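Local coordinates for protein meso-diaminopimelate dehydrogenase (Clostridium tetani, PDB 3WGY) that catalyses, in its natural form, the reversible NADP-dependent oxidative deamination of meso-2,6-diaminopimelate, and here carries substitutions and binds the 2-oxo acid 4-methyl-2-oxovalerate, at residues B[122-131]-B[269-280]. The protein carries 6 engineered substitutions. Numbering follows the deposited sequence.
Sequences GWDPGLFSLN and FNLNLESSAEFT. Engineered in segment 269-280: S276 (natural residue Asn).
W123 packs against L271, L273 and F279. CD1 of L271 sits 3.4 Å from CB of W123 and 3.3 Å from CE1 of F128, so one methyl fills the angle between the two aromatic residues. L273 lies over one face of the indole. Its CD1 is 4.0 Å from the centroid of the five-membered ring and almost on the ring normal, a CH-pi contact. F279 brings its ring edge to CB of W123 and to CD1 of L127, the latter 3.7 Å from CZ of F279.

Helix 123-138 here covers one side of strand 264-273; helix 123-131 runs at 150° to strand 269-273, roughly antiparallel. CB of F269, L271 and L273 each points toward the helix. Strand 264-273 is the outermost of three within the chain, in an antiparallel sheet of the C-terminal domain. An antiparallel strand of the second subunit pairs with it, so the sheet crosses the dimer interface. Helix 276-296 then turns back past the start of helix 123-138.

F269 and F128 meet edge to edge, CE2 of F269 lying 3.8 Å from CE1 of F128. CG of F269 is anti to the backbone N, which carries the ring up to the helix. There the side-chain amide of N131 stacks on one ring face, with the planes 18° apart.

Polar contact is slight. NE1 of W123 gives a weak, bent hydrogen bond to OG of S276, an engineered residue, at 3.3 Å and 138°. OG1 of T280 lies at the same indole edge, 3.4 Å from CD1 of W123.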
loop_
_atom_site.group_PDB
_atom_site.type_symbol
_atom_site.label_atom_id
_atom_site.label_comp_id
_atom_site.label_asym_id
_atom_site.label_seq_id
_atom_site.Cartn_x
_atom_site.Cartn_y
_atom_site.Cartn_z
ATOM N N GLY B 122 -1.642 11.872 5.744
ATOM C CA GLY B 122 -1.283 11.378 7.066
ATOM C C GLY B 122 -1.536 9.879 7.007
ATOM O O GLY B 122 -1.458 9.311 5.910
ATOM N N TRP B 123 -1.827 9.219 8.130
ATOM C CA TRP B 123 -2.091 7.787 8.031
ATOM C C TRP B 123 -3.577 7.513 7.818
ATOM O O TRP B 123 -3.934 6.578 7.111
ATOM C CB TRP B 123 -1.503 6.976 9.213
ATOM C CG TRP B 123 -1.837 7.369 10.634
ATOM C CD1 TRP B 123 -1.332 8.427 11.340
ATOM C CD2 TRP B 123 -2.653 6.626 11.558
ATOM N NE1 TRP B 123 -1.773 8.381 12.644
ATOM C CE2 TRP B 123 -2.586 7.289 12.806
ATOM C CE3 TRP B 123 -3.431 5.465 11.452
ATOM C CZ2 TRP B 123 -3.267 6.829 13.941
ATOM C CZ3 TRP B 123 -4.108 5.007 12.585
ATOM C CH2 TRP B 123 -4.019 5.689 13.810
ATOM N N ASP B 124 -4.443 8.328 8.418
ATOM C CA ASP B 124 -5.885 8.210 8.182
ATOM C C ASP B 124 -6.581 9.487 8.612
ATOM O O ASP B 124 -6.778 9.729 9.805
ATOM C CB ASP B 124 -6.519 7.021 8.906
ATOM C CG ASP B 124 -7.892 6.656 8.327
ATOM O OD1 ASP B 124 -8.359 7.370 7.407
ATOM O OD2 ASP B 124 -8.504 5.661 8.780
ATOM N N PRO B 125 -6.981 10.318 7.638
ATOM C CA PRO B 125 -6.802 10.085 6.197
ATOM C C PRO B 125 -5.341 10.044 5.739
ATOM O O PRO B 125 -4.439 10.540 6.421
ATOM C CB PRO B 125 -7.568 11.247 5.571
ATOM C CG PRO B 125 -7.292 12.357 6.544
ATOM C CD PRO B 125 -7.521 11.669 7.881
ATOM N N GLY B 126 -5.125 9.448 4.571
ATOM C CA GLY B 126 -3.785 9.342 4.031
ATOM C C GLY B 126 -3.485 7.929 3.575
ATOM O O GLY B 126 -4.099 7.430 2.630
ATOM N N LEU B 127 -2.553 7.268 4.257
ATOM C CA LEU B 127 -2.187 5.909 3.875
ATOM C C LEU B 127 -3.359 4.931 3.947
ATOM O O LEU B 127 -3.520 4.089 3.066
ATOM C CB LEU B 127 -1.024 5.415 4.735
ATOM C CG LEU B 127 0.177 6.366 4.746
ATOM C CD1 LEU B 127 1.319 5.725 5.514
ATOM C CD2 LEU B 127 0.609 6.678 3.320
ATOM N N PHE B 128 -4.183 5.032 4.983
ATOM C CA PHE B 128 -5.311 4.119 5.082
ATOM C C PHE B 128 -6.275 4.319 3.923
ATOM O O PHE B 128 -6.823 3.355 3.390
ATOM C CB PHE B 128 -6.029 4.296 6.425
ATOM C CG PHE B 128 -5.358 3.581 7.567
ATOM C CD1 PHE B 128 -4.090 3.036 7.419
ATOM C CD2 PHE B 128 -5.989 3.468 8.795
ATOM C CE1 PHE B 128 -3.464 2.389 8.484
ATOM C CE2 PHE B 128 -5.369 2.819 9.866
ATOM C CZ PHE B 128 -4.110 2.282 9.712
ATOM N N SER B 129 -6.459 5.577 3.526
ATOM C CA SER B 129 -7.341 5.927 2.423
ATOM C C SER B 129 -6.861 5.249 1.144
ATOM O O SER B 129 -7.646 4.654 0.415
ATOM C CB SER B 129 -7.346 7.448 2.208
ATOM O OG SER B 129 -7.506 8.134 3.437
ATOM N N LEU B 130 -5.561 5.349 0.879
ATOM C CA LEU B 130 -4.979 4.752 -0.318
ATOM C C LEU B 130 -5.213 3.252 -0.343
ATOM O O LEU B 130 -5.517 2.680 -1.392
ATOM C CB LEU B 130 -3.472 5.014 -0.375
ATOM C CG LEU B 130 -3.012 6.422 -0.754
ATOM C CD1 LEU B 130 -1.569 6.639 -0.302
ATOM C CD2 LEU B 130 -3.166 6.607 -2.283
ATOM N N ASN B 131 -5.064 2.611 0.814
ATOM C CA ASN B 131 -5.243 1.178 0.873
ATOM C C ASN B 131 -6.682 0.719 0.787
ATOM O O ASN B 131 -6.937 -0.388 0.312
ATOM C CB ASN B 131 -4.536 0.593 2.099
ATOM C CG ASN B 131 -3.035 0.471 1.876
ATOM O OD1 ASN B 131 -2.273 1.402 2.132
ATOM N ND2 ASN B 131 -2.617 -0.664 1.355
ATOM N N PHE B 269 -3.191 -3.958 5.121
ATOM C CA PHE B 269 -2.200 -2.917 5.339
ATOM C C PHE B 269 -2.405 -2.550 6.800
ATOM O O PHE B 269 -3.546 -2.403 7.245
ATOM C CB PHE B 269 -2.463 -1.682 4.473
ATOM C CG PHE B 269 -1.485 -0.557 4.707
ATOM C CD1 PHE B 269 -0.221 -0.576 4.120
ATOM C CD2 PHE B 269 -1.819 0.506 5.535
ATOM C CE1 PHE B 269 0.697 0.459 4.358
ATOM C CE2 PHE B 269 -0.915 1.539 5.780
ATOM C CZ PHE B 269 0.347 1.515 5.187
ATOM N N ASN B 270 -1.328 -2.427 7.559
ATOM C CA ASN B 270 -1.484 -2.052 8.955
ATOM C C ASN B 270 -0.281 -1.267 9.432
ATOM O O ASN B 270 0.793 -1.332 8.833
ATOM C CB ASN B 270 -1.737 -3.288 9.842
ATOM C CG ASN B 270 -0.537 -4.197 9.942
ATOM O OD1 ASN B 270 0.548 -3.763 10.312
ATOM N ND2 ASN B 270 -0.731 -5.470 9.630
ATOM N N LEU B 271 -0.482 -0.504 10.496
ATOM C CA LEU B 271 0.561 0.325 11.069
ATOM C C LEU B 271 0.672 0.085 12.574
ATOM O O LEU B 271 -0.334 -0.091 13.261
ATOM C CB LEU B 271 0.242 1.812 10.825
ATOM C CG LEU B 271 0.129 2.318 9.382
ATOM C CD1 LEU B 271 -0.547 3.683 9.378
ATOM C CD2 LEU B 271 1.511 2.401 8.734
ATOM N N ASN B 272 1.901 0.095 13.077
ATOM C CA ASN B 272 2.161 -0.070 14.503
ATOM C C ASN B 272 3.077 1.103 14.838
ATOM O O ASN B 272 4.285 1.045 14.603
ATOM C CB ASN B 272 2.866 -1.398 14.766
ATOM C CG ASN B 272 3.058 -1.674 16.251
ATOM O OD1 ASN B 272 2.869 -0.793 17.095
ATOM N ND2 ASN B 272 3.445 -2.900 16.572
ATOM N N LEU B 273 2.502 2.164 15.395
ATOM C CA LEU B 273 3.266 3.376 15.677
ATOM C C LEU B 273 3.514 3.700 17.142
ATOM O O LEU B 273 2.585 4.022 17.879
ATOM C CB LEU B 273 2.560 4.571 15.021
ATOM C CG LEU B 273 1.950 4.309 13.634
ATOM C CD1 LEU B 273 1.028 5.464 13.243
ATOM C CD2 LEU B 273 3.056 4.114 12.612
ATOM N N GLU B 274 4.772 3.645 17.561
ATOM C CA GLU B 274 5.102 3.967 18.945
ATOM C C GLU B 274 4.833 5.459 19.152
ATOM O O GLU B 274 4.495 5.902 20.250
ATOM C CB GLU B 274 6.574 3.650 19.234
ATOM C CG GLU B 274 6.953 3.732 20.707
ATOM C CD GLU B 274 8.453 3.574 20.941
ATOM O OE1 GLU B 274 9.059 2.670 20.330
ATOM O OE2 GLU B 274 9.023 4.348 21.746
ATOM N N SER B 275 4.972 6.224 18.076
ATOM C CA SER B 275 4.748 7.659 18.110
ATOM C C SER B 275 3.871 8.088 16.935
ATOM O O SER B 275 4.366 8.356 15.835
ATOM C CB SER B 275 6.085 8.395 18.060
ATOM O OG SER B 275 5.896 9.794 18.117
ATOM N N SER B 276 2.566 8.153 17.180
ATOM C CA SER B 276 1.609 8.532 16.162
ATOM C C SER B 276 1.939 9.861 15.498
ATOM O O SER B 276 1.979 9.955 14.276
ATOM C CB SER B 276 0.202 8.615 16.762
ATOM O OG SER B 276 -0.734 8.999 15.768
ATOM N N ALA B 277 2.180 10.883 16.308
ATOM C CA ALA B 277 2.477 12.218 15.791
ATOM C C ALA B 277 3.705 12.290 14.889
ATOM O O ALA B 277 3.685 12.966 13.857
ATOM C CB ALA B 277 2.623 13.199 16.947
ATOM N N GLU B 278 4.776 11.609 15.270
ATOM C CA GLU B 278 5.980 11.638 14.453
ATOM C C GLU B 278 5.794 10.880 13.139
ATOM O O GLU B 278 6.477 11.156 12.146
ATOM C CB GLU B 278 7.158 11.059 15.229
ATOM C CG GLU B 278 7.458 11.819 16.506
ATOM C CD GLU B 278 8.889 11.640 16.948
ATOM O OE1 GLU B 278 9.321 10.484 17.155
ATOM O OE2 GLU B 278 9.587 12.665 17.076
ATOM N N PHE B 279 4.871 9.927 13.125
ATOM C CA PHE B 279 4.639 9.178 11.904
ATOM C C PHE B 279 3.858 10.071 10.959
ATOM O O PHE B 279 4.178 10.172 9.780
ATOM C CB PHE B 279 3.852 7.905 12.172
ATOM C CG PHE B 279 3.650 7.070 10.942
ATOM C CD1 PHE B 279 4.692 6.300 10.431
ATOM C CD2 PHE B 279 2.440 7.091 10.267
ATOM C CE1 PHE B 279 4.527 5.557 9.258
ATOM C CE2 PHE B 279 2.262 6.355 9.092
ATOM C CZ PHE B 279 3.309 5.587 8.589
ATOM N N THR B 280 2.827 10.718 11.486
ATOM C CA THR B 280 2.024 11.636 10.689
ATOM C C THR B 280 2.960 12.683 10.086
ATOM O O THR B 280 2.835 13.050 8.919
ATOM C CB THR B 280 0.986 12.362 11.557
ATOM O OG1 THR B 280 0.106 11.397 12.141
ATOM C CG2 THR B 280 0.182 13.343 10.708
#